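Local coordinates for petrobactin biosynthesis protein AsbB (Bacillus anthracis, PDB 3TO3) that catalyses the ATP-dependent condensation of spermidine with citryl-spermidine intermediates in the biosynthesis of the siderophore petrobactin, at residues S99-L104 against S120-L125; E126-K131 against P165-R170; G39-A44 against E106-V111. One frame throughout, in Å; residues are numbered along the deposited sequence.

Interaction 1: S99-L104 against S120-L125; sequences SVAQFL and SFIHEL
Where Ala101 and Ile122 bring the two backbones nearest, their CA atoms are 5.8 Å apart; the axes of the short helical segments run roughly antiparallel, at 148°, with a closest approach of 10.0 Å. The motif is a helical hairpin: helix 100-110 and helix 115-138 follow each other in the chain, and a short connection turns the second back along the first. The contact between them is wholly apolar. Leu104 makes three of the five side-chain contacts. A chi1 of -74° sets its CG beside the backbone N, and the extended chi2 carries CD1 on to helix 115-138, where this one methyl meets three side chains. Leu104 CD1 lies 3.6 Å from Leu125 CD1, the two leucines crossing at about a right angle, and 3.9 Å from Ile122 CG1, with the leucine and isoleucine side chains running antiparallel alongside each other. The third neighbour is the Phe121 ring, which Leu104 CD1 approaches obliquely, 4.0 Å from Phe121 CD2. Leu125 CD1 also sits over one face of that ring, offset toward its rim, so the two leucine methyls and the ring form a single cluster. Leu31 of helix 18-37 adjoins it, touching Val100, Leu104 and Phe121. At the beginning of helix 100-110, Ser99 is the N-cap residue, its OG accepting from Gln102 N at 3.1 Å. One residue on, Val100 places CG2 anti to its backbone N; Val100 CG2 reaches Leu125 CD1 at 4.2 Å, a looser touch than that of Leu104. Ile122 divides its two branches between neighbours: CG1 serves Leu104, while CG2 turns to the small side chain of Ala101, which also packs against Lys359 of the second subunit. There Ala101 CB and Ile122 CG2 meet methyl to methyl at 3.9 Å.

Interaction 2: E126-K131 against P165-R170; sequences EQTIFK and PSYKAR
Lys131 and Thr128, one helical turn apart on helix 115-138, dock onto the irregular segment 165-170 of the IucA/IucC synthetase fold, a loop close to the nucleotide, with the Tyr167 side chain about 5 Å from the bound ATP. Lys131 lies along this loop for its whole length. Lys131 CB rests 3.6 Å from Lys168 O, and CG stays near the same carbonyl. A bend at chi2 (96°) then turns the chain, so that CD passes Ala169 O and CE comes against Arg170 CB. At the tip, Lys131 NZ donates to Ala169 O at 3.1 Å, in the carbonyl plane, and to Arg170 O at 3.2 Å, from well above that carbonyl's plane. Within the helix Lys131 NZ also donates to Gln127 OE1 at 2.9 Å, on a lone pair, and a further bond goes to Phe173 O. Four oxygens thus surround the buried ammonium; with three N-H groups to share, the bond to Arg170 O, off its lone pairs, is probably the weakest. Thr128 sits in the bend of the loop, its OG1 hydrogen-bonded to Glu124 O one turn back and receiving a weak bond from Lys168 N. The other branch, CG2, is anti to the backbone N and points at the Tyr167 ring, whose OH is held by Asp132. This is a CH-pi contact: Thr128 CG2 stands 3.7 Å from the centroid of the Tyr167 ring, only 4° off the normal.

Interaction 3: G39-A44 against E106-V111; sequences GIITPA and EVFRVV
Ile40 and Ile41, side by side in the loop that leaves helix 18-37, press their CG2 methyls against Val107 and Phe108 in the C-terminal part of helix 100-110. The loop starts with a Schellman motif, in which Gly39 takes a positive phi (74°) and ends the helix; the two isoleucines follow directly and adopt different rotamers. In Ile40, CG1 is beside the backbone N and opposite the carbonyl carbon, which leaves CG2 anti to N. Ile40 CG2 arrives at the rim of the Phe108 ring, near its plane, 3.9 Å from Phe108 CE1 and about as far from CZ. Ile41 instead holds CG1 between its backbone N and carbonyl carbon (chi1 58°), a less common choice, and thereby places CG2 opposite the carbonyl carbon. From there Ile41 CG2 meets Val107 CG1 at 3.8 Å, the two side chains crossing at about a right angle, and lies at a looser 4.4 Å from Phe108 CE1, approaching the ring obliquely. Val107 CG1 has a second role: it sits over the centre of one face of the Phe108 ring, 4.2 Å above the plane. The valine methyl on the face and the Ile40 methyl at the rim thus meet the ring in different ways. Val111 turns to the backbone instead, with Val111 CG1 3.7 Å from Ile40 O. Its own carbonyl oxygen lies in the plane of the Phe108 ring, at the edge. Leu35 of helix 18-37 touches Ile40, Ile41 and Phe108, and Ile56 of strand 52-59 touches Ile41 and Val107, so the cluster continues onto that strand of the antiparallel sheet. Helix 100-110 and the loop between helix 18-37 and strand 44-47 thus pack together on the antiparallel sheet, in an alpha/beta layout of helices against strands.

The three contacts follow the N-terminal helices inward toward the nucleotide. Interactions 1 and 3 share helix 100-110, its beginning in interaction 1 and its later part in interaction 3; their centres are 14 Å apart and their segments alternate along the chain. Interactions 1 and 2 share helix 115-138 and come in series, with centres 10 Å apart, and they touch where Leu125 CD2 packs on Pro165 and Ser166. Interactions 2 and 3 lie 22 Å apart between centres and do not touch. Helix 115-138 therefore joins the sheet-bearing N-terminal region to the ATP-side loop 165-170, and interactions 1 and 2 also meet the second subunit of the homodimer.

Interaction 1: S99-L104 against S120-L125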
loop_
_atom_site.group_PDB
_atom_site.type_symbol
_atom_site.label_atom_id
_atom_site.label_comp_id
_atom_site.label_asym_id
_atom_site.label_seq_id
_atom_site.Cartn_x
_atom_site.Cartn_y
_atom_site.Cartn_z
ATOM N N SER B 99 10.259 1.221 21.686
ATOM C CA SER B 99 10.009 0.727 20.351
ATOM C C SER B 99 9.008 -0.404 20.399
ATOM O O SER B 99 9.350 -1.515 20.819
ATOM C CB SER B 99 11.322 0.193 19.764
ATOM O OG SER B 99 11.073 -0.414 18.514
ATOM N N VAL B 100 7.807 -0.155 19.886
ATOM C CA VAL B 100 6.794 -1.180 19.874
ATOM C C VAL B 100 7.280 -2.343 18.985
ATOM O O VAL B 100 7.071 -3.512 19.306
ATOM C CB VAL B 100 5.404 -0.617 19.452
ATOM C CG1 VAL B 100 5.356 -0.343 17.974
ATOM C CG2 VAL B 100 4.321 -1.585 19.807
ATOM N N ALA B 101 7.987 -2.036 17.900
ATOM C CA ALA B 101 8.510 -3.100 17.053
ATOM C C ALA B 101 9.466 -4.021 17.821
ATOM O O ALA B 101 9.396 -5.252 17.683
ATOM C CB ALA B 101 9.202 -2.529 15.785
ATOM N N GLN B 102 10.367 -3.427 18.607
ATOM C CA GLN B 102 11.332 -4.206 19.379
ATOM C C GLN B 102 10.642 -5.076 20.436
ATOM O O GLN B 102 10.978 -6.270 20.595
ATOM C CB GLN B 102 12.396 -3.298 20.038
ATOM C CG GLN B 102 13.610 -4.054 20.574
ATOM C CD GLN B 102 14.528 -3.194 21.438
ATOM O OE1 GLN B 102 14.367 -1.968 21.523
ATOM N NE2 GLN B 102 15.507 -3.842 22.087
ATOM N N PHE B 103 9.696 -4.474 21.163
ATOM C CA PHE B 103 8.932 -5.227 22.138
ATOM C C PHE B 103 8.341 -6.457 21.428
ATOM O O PHE B 103 8.568 -7.586 21.842
ATOM C CB PHE B 103 7.839 -4.368 22.806
ATOM C CG PHE B 103 6.875 -5.171 23.645
ATOM C CD1 PHE B 103 7.255 -5.666 24.882
ATOM C CD2 PHE B 103 5.600 -5.475 23.172
ATOM C CE1 PHE B 103 6.379 -6.434 25.652
ATOM C CE2 PHE B 103 4.728 -6.250 23.929
ATOM C CZ PHE B 103 5.125 -6.730 25.175
ATOM N N LEU B 104 7.613 -6.250 20.337
ATOM C CA LEU B 104 6.974 -7.386 19.664
ATOM C C LEU B 104 7.989 -8.370 19.063
ATOM O O LEU B 104 7.804 -9.586 19.129
ATOM C CB LEU B 104 5.936 -6.930 18.630
ATOM C CG LEU B 104 4.627 -6.388 19.218
ATOM C CD1 LEU B 104 3.630 -6.012 18.132
ATOM C CD2 LEU B 104 3.985 -7.407 20.117
ATOM N N SER B 120 2.696 -6.792 9.442
ATOM C CA SER B 120 1.527 -5.922 9.275
ATOM C C SER B 120 1.026 -5.318 10.582
ATOM O O SER B 120 0.708 -4.133 10.665
ATOM C CB SER B 120 0.392 -6.701 8.629
ATOM O OG SER B 120 0.801 -7.045 7.330
ATOM N N PHE B 121 0.944 -6.153 11.602
ATOM C CA PHE B 121 0.460 -5.726 12.901
ATOM C C PHE B 121 1.363 -4.639 13.485
ATOM O O PHE B 121 0.870 -3.621 13.979
ATOM C CB PHE B 121 0.365 -6.932 13.835
ATOM C CG PHE B 121 -0.285 -6.642 15.157
ATOM C CD1 PHE B 121 -1.459 -5.904 15.227
ATOM C CD2 PHE B 121 0.255 -7.140 16.323
ATOM C CE1 PHE B 121 -2.078 -5.651 16.450
ATOM C CE2 PHE B 121 -0.345 -6.892 17.550
ATOM C CZ PHE B 121 -1.529 -6.155 17.609
ATOM N N ILE B 122 2.678 -4.847 13.414
ATOM C CA ILE B 122 3.643 -3.852 13.904
ATOM C C ILE B 122 3.436 -2.533 13.171
ATOM O O ILE B 122 3.424 -1.465 13.805
ATOM C CB ILE B 122 5.086 -4.294 13.666
ATOM C CG1 ILE B 122 5.574 -5.180 14.809
ATOM C CG2 ILE B 122 6.002 -3.085 13.552
ATOM C CD1 ILE B 122 6.717 -6.131 14.382
ATOM N N HIS B 123 3.238 -2.621 11.847
ATOM C CA HIS B 123 3.015 -1.448 10.995
ATOM C C HIS B 123 1.754 -0.702 11.417
ATOM O O HIS B 123 1.746 0.512 11.468
ATOM C CB HIS B 123 2.886 -1.845 9.522
ATOM C CG HIS B 123 2.703 -0.681 8.596
ATOM N ND1 HIS B 123 3.556 0.400 8.581
ATOM C CD2 HIS B 123 1.783 -0.442 7.635
ATOM C CE1 HIS B 123 3.171 1.252 7.649
ATOM N NE2 HIS B 123 2.096 0.766 7.060
ATOM N N GLU B 124 0.701 -1.440 11.736
ATOM C CA GLU B 124 -0.545 -0.824 12.152
ATOM C C GLU B 124 -0.439 -0.157 13.492
ATOM O O GLU B 124 -1.086 0.884 13.725
ATOM C CB GLU B 124 -1.672 -1.868 12.203
ATOM C CG GLU B 124 -2.162 -2.190 10.843
ATOM C CD GLU B 124 -3.067 -3.395 10.843
ATOM O OE1 GLU B 124 -3.933 -3.457 11.760
ATOM O OE2 GLU B 124 -2.898 -4.264 9.935
ATOM N N LEU B 125 0.343 -0.778 14.381
ATOM C CA LEU B 125 0.575 -0.208 15.702
ATOM C C LEU B 125 1.338 1.120 15.586
ATOM O O LEU B 125 1.013 2.076 16.280
ATOM C CB LEU B 125 1.323 -1.190 16.624
ATOM C CG LEU B 125 0.403 -2.343 17.047
ATOM C CD1 LEU B 125 1.151 -3.395 17.832
ATOM C CD2 LEU B 125 -0.732 -1.823 17.886
#

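Interaction 2: E126-K131 against P165-R170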
loop_
_atom_site.group_PDB
_atom_site.type_symbol
_atom_site.label_atom_id
_atom_site.label_comp_id
_atom_site.label_asym_id
_atom_site.label_seq_id
_atom_site.Cartn_x
_atom_site.Cartn_y
_atom_site.Cartn_z
ATOM N N GLU B 126 2.356 1.153 14.725
ATOM C CA GLU B 126 3.140 2.353 14.497
ATOM C C GLU B 126 2.301 3.433 13.826
ATOM O O GLU B 126 2.444 4.612 14.120
ATOM C CB GLU B 126 4.372 2.037 13.620
ATOM C CG GLU B 126 5.428 1.272 14.375
ATOM C CD GLU B 126 6.595 0.819 13.487
ATOM O OE1 GLU B 126 6.465 0.835 12.238
ATOM O OE2 GLU B 126 7.645 0.443 14.048
ATOM N N GLN B 127 1.436 3.039 12.905
ATOM C CA GLN B 127 0.598 4.020 12.244
ATOM C C GLN B 127 -0.427 4.574 13.221
ATOM O O GLN B 127 -0.790 5.733 13.127
ATOM C CB GLN B 127 -0.071 3.438 11.002
ATOM C CG GLN B 127 0.894 3.293 9.851
ATOM C CD GLN B 127 1.677 4.556 9.595
ATOM O OE1 GLN B 127 1.114 5.623 9.319
ATOM N NE2 GLN B 127 2.978 4.451 9.691
ATOM N N THR B 128 -0.861 3.744 14.173
ATOM C CA THR B 128 -1.821 4.168 15.187
ATOM C C THR B 128 -1.189 5.236 16.060
ATOM O O THR B 128 -1.729 6.329 16.214
ATOM C CB THR B 128 -2.351 2.972 16.042
ATOM O OG1 THR B 128 -3.258 2.220 15.238
ATOM C CG2 THR B 128 -3.109 3.454 17.281
ATOM N N ILE B 129 -0.027 4.916 16.606
ATOM C CA ILE B 129 0.757 5.873 17.361
ATOM C C ILE B 129 0.939 7.160 16.569
ATOM O O ILE B 129 0.775 8.263 17.094
ATOM C CB ILE B 129 2.130 5.258 17.717
ATOM C CG1 ILE B 129 1.938 4.154 18.751
ATOM C CG2 ILE B 129 3.089 6.288 18.274
ATOM C CD1 ILE B 129 3.160 3.465 19.047
ATOM N N PHE B 130 1.276 7.025 15.294
ATOM C CA PHE B 130 1.510 8.210 14.483
ATOM C C PHE B 130 0.249 9.063 14.295
ATOM O O PHE B 130 0.266 10.261 14.551
ATOM C CB PHE B 130 2.090 7.801 13.132
ATOM C CG PHE B 130 2.236 8.939 12.148
ATOM C CD1 PHE B 130 3.228 9.907 12.306
ATOM C CD2 PHE B 130 1.422 9.003 11.043
ATOM C CE1 PHE B 130 3.388 10.941 11.382
ATOM C CE2 PHE B 130 1.574 10.036 10.092
ATOM C CZ PHE B 130 2.554 11.013 10.273
ATOM N N LYS B 131 -0.838 8.448 13.839
ATOM C CA LYS B 131 -2.064 9.191 13.662
ATOM C C LYS B 131 -2.668 9.716 14.971
ATOM O O LYS B 131 -3.261 10.798 14.964
ATOM C CB LYS B 131 -3.106 8.404 12.878
ATOM C CG LYS B 131 -2.922 8.563 11.370
ATOM C CD LYS B 131 -2.121 7.406 10.770
ATOM C CE LYS B 131 -2.139 7.465 9.236
ATOM N NZ LYS B 131 -1.585 6.253 8.579
ATOM N N PRO B 165 -5.364 -2.588 20.302
ATOM C CA PRO B 165 -4.133 -1.797 20.421
ATOM C C PRO B 165 -3.834 -0.923 19.192
ATOM O O PRO B 165 -3.290 0.176 19.375
ATOM C CB PRO B 165 -3.052 -2.841 20.716
ATOM C CG PRO B 165 -3.691 -4.177 20.409
ATOM C CD PRO B 165 -5.144 -4.012 20.614
ATOM N N SER B 166 -4.184 -1.324 17.973
ATOM C CA SER B 166 -4.126 -0.267 16.979
ATOM C C SER B 166 -5.546 0.216 16.598
ATOM O O SER B 166 -6.192 -0.333 15.690
ATOM C CB SER B 166 -3.393 -0.797 15.742
ATOM O OG SER B 166 -4.049 -1.943 15.251
ATOM N N TYR B 167 -5.943 1.330 17.206
ATOM C CA TYR B 167 -7.278 1.900 17.059
ATOM C C TYR B 167 -7.383 3.028 16.037
ATOM O O TYR B 167 -8.469 3.529 15.761
ATOM C CB TYR B 167 -7.719 2.432 18.444
ATOM C CG TYR B 167 -6.664 3.274 19.187
ATOM C CD1 TYR B 167 -6.511 4.632 18.918
ATOM C CD2 TYR B 167 -5.804 2.705 20.119
ATOM C CE1 TYR B 167 -5.556 5.409 19.574
ATOM C CE2 TYR B 167 -4.841 3.477 20.788
ATOM C CZ TYR B 167 -4.731 4.833 20.506
ATOM O OH TYR B 167 -3.792 5.616 21.134
ATOM N N LYS B 168 -6.222 3.536 15.658
ATOM C CA LYS B 168 -5.950 4.529 14.608
ATOM C C LYS B 168 -5.232 4.231 13.267
ATOM O O LYS B 168 -4.702 5.165 12.664
ATOM C CB LYS B 168 -5.591 5.897 15.197
ATOM C CG LYS B 168 -6.508 7.002 14.677
ATOM C CD LYS B 168 -6.390 8.242 15.551
ATOM C CE LYS B 168 -7.571 8.344 16.500
ATOM N NZ LYS B 168 -7.473 9.549 17.338
ATOM N N ALA B 169 -4.983 2.977 12.927
ATOM C CA ALA B 169 -4.005 2.678 11.869
ATOM C C ALA B 169 -4.160 3.509 10.602
ATOM O O ALA B 169 -3.177 4.117 10.126
ATOM C CB ALA B 169 -4.025 1.208 11.525
ATOM N N ARG B 170 -5.375 3.537 10.075
ATOM C CA ARG B 170 -5.673 4.236 8.823
ATOM C C ARG B 170 -4.657 3.962 7.714
ATOM O O ARG B 170 -4.132 4.910 7.119
ATOM C CB ARG B 170 -5.764 5.745 9.049
ATOM C CG ARG B 170 -7.068 6.205 9.658
ATOM C CD ARG B 170 -6.970 7.619 10.225
ATOM N NE ARG B 170 -7.999 7.828 11.228
ATOM C CZ ARG B 170 -8.247 8.982 11.845
ATOM N NH1 ARG B 170 -7.524 10.062 11.577
ATOM N NH2 ARG B 170 -9.210 9.037 12.759
#

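Interaction 3: G39-A44 against E106-V111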
loop_
_atom_site.group_PDB
_atom_site.type_symbol
_atom_site.label_atom_id
_atom_site.label_comp_id
_atom_site.label_asym_id
_atom_site.label_seq_id
_atom_site.Cartn_x
_atom_site.Cartn_y
_atom_site.Cartn_z
ATOM N N GLY B 39 -4.233 -14.710 26.280
ATOM C CA GLY B 39 -3.298 -15.808 26.473
ATOM C C GLY B 39 -2.323 -15.985 25.326
ATOM O O GLY B 39 -1.765 -17.042 25.174
ATOM N N ILE B 40 -2.132 -14.970 24.494
ATOM C CA ILE B 40 -1.159 -15.085 23.413
ATOM C C ILE B 40 0.245 -15.234 24.013
ATOM O O ILE B 40 1.090 -15.934 23.461
ATOM C CB ILE B 40 -1.228 -13.869 22.467
ATOM C CG1 ILE B 40 -2.577 -13.860 21.750
ATOM C CG2 ILE B 40 -0.082 -13.885 21.444
ATOM C CD1 ILE B 40 -2.946 -12.536 21.165
ATOM N N ILE B 41 0.483 -14.562 25.140
ATOM C CA ILE B 41 1.687 -14.763 25.932
ATOM C C ILE B 41 1.263 -15.141 27.364
ATOM O O ILE B 41 0.170 -14.783 27.845
ATOM C CB ILE B 41 2.556 -13.484 25.991
ATOM C CG1 ILE B 41 1.719 -12.343 26.565
ATOM C CG2 ILE B 41 3.054 -13.098 24.620
ATOM C CD1 ILE B 41 2.495 -11.077 26.803
ATOM N N THR B 42 2.137 -15.848 28.058
ATOM C CA THR B 42 1.804 -16.344 29.388
ATOM C C THR B 42 2.934 -15.946 30.334
ATOM O O THR B 42 3.782 -16.746 30.678
ATOM C CB THR B 42 1.577 -17.879 29.364
ATOM O OG1 THR B 42 2.658 -18.503 28.663
ATOM C CG2 THR B 42 0.261 -18.238 28.604
ATOM N N PRO B 43 2.946 -14.685 30.753
ATOM C CA PRO B 43 4.051 -14.214 31.594
ATOM C C PRO B 43 4.041 -14.913 32.943
ATOM O O PRO B 43 3.037 -15.522 33.273
ATOM C CB PRO B 43 3.753 -12.721 31.748
ATOM C CG PRO B 43 2.267 -12.614 31.532
ATOM C CD PRO B 43 1.948 -13.633 30.489
ATOM N N ALA B 44 5.145 -14.850 33.684
ATOM C CA ALA B 44 5.132 -15.205 35.092
ATOM C C ALA B 44 4.283 -14.167 35.813
ATOM O O ALA B 44 4.300 -13.002 35.432
ATOM C CB ALA B 44 6.567 -15.255 35.678
ATOM N N GLU B 106 11.018 -9.072 20.163
ATOM C CA GLU B 106 11.699 -9.822 21.220
ATOM C C GLU B 106 10.761 -10.846 21.873
ATOM O O GLU B 106 11.119 -11.987 22.098
ATOM C CB GLU B 106 12.345 -8.864 22.236
ATOM C CG GLU B 106 13.340 -7.928 21.548
ATOM C CD GLU B 106 14.230 -7.111 22.486
ATOM O OE1 GLU B 106 13.766 -6.724 23.572
ATOM O OE2 GLU B 106 15.406 -6.847 22.116
ATOM N N VAL B 107 9.539 -10.430 22.144
ATOM C CA VAL B 107 8.541 -11.317 22.701
ATOM C C VAL B 107 8.167 -12.479 21.769
ATOM O O VAL B 107 7.912 -13.588 22.216
ATOM C CB VAL B 107 7.310 -10.465 23.104
ATOM C CG1 VAL B 107 6.054 -11.301 23.214
ATOM C CG2 VAL B 107 7.629 -9.770 24.393
ATOM N N PHE B 108 8.153 -12.234 20.466
ATOM C CA PHE B 108 7.822 -13.292 19.514
ATOM C C PHE B 108 9.012 -14.126 18.981
ATOM O O PHE B 108 8.855 -14.952 18.067
ATOM C CB PHE B 108 6.843 -12.801 18.439
ATOM C CG PHE B 108 5.482 -12.419 19.007
ATOM C CD1 PHE B 108 4.703 -13.359 19.674
ATOM C CD2 PHE B 108 4.996 -11.133 18.900
ATOM C CE1 PHE B 108 3.465 -13.019 20.217
ATOM C CE2 PHE B 108 3.739 -10.783 19.443
ATOM C CZ PHE B 108 2.980 -11.729 20.102
ATOM N N ARG B 109 10.206 -13.892 19.526
ATOM C CA ARG B 109 11.294 -14.835 19.304
ATOM C C ARG B 109 11.081 -16.051 20.222
ATOM O O ARG B 109 11.518 -17.158 19.940
ATOM C CB ARG B 109 12.657 -14.204 19.572
ATOM C CG ARG B 109 13.081 -13.192 18.551
ATOM C CD ARG B 109 14.618 -13.038 18.488
ATOM N NE ARG B 109 14.963 -12.078 17.440
ATOM C CZ ARG B 109 14.853 -10.757 17.563
ATOM N NH1 ARG B 109 14.441 -10.215 18.707
ATOM N NH2 ARG B 109 15.172 -9.971 16.542
ATOM N N VAL B 110 10.442 -15.812 21.356
ATOM C CA VAL B 110 10.101 -16.861 22.292
ATOM C C VAL B 110 8.812 -17.568 21.903
ATOM O O VAL B 110 8.720 -18.782 21.973
ATOM C CB VAL B 110 9.984 -16.274 23.708
ATOM C CG1 VAL B 110 9.452 -17.300 24.670
ATOM C CG2 VAL B 110 11.341 -15.728 24.167
ATOM N N VAL B 111 7.814 -16.798 21.486
ATOM C CA VAL B 111 6.492 -17.332 21.186
ATOM C C VAL B 111 6.221 -17.254 19.683
ATOM O O VAL B 111 6.275 -16.186 19.117
ATOM C CB VAL B 111 5.411 -16.516 21.958
ATOM C CG1 VAL B 111 4.011 -16.715 21.352
ATOM C CG2 VAL B 111 5.434 -16.883 23.434
#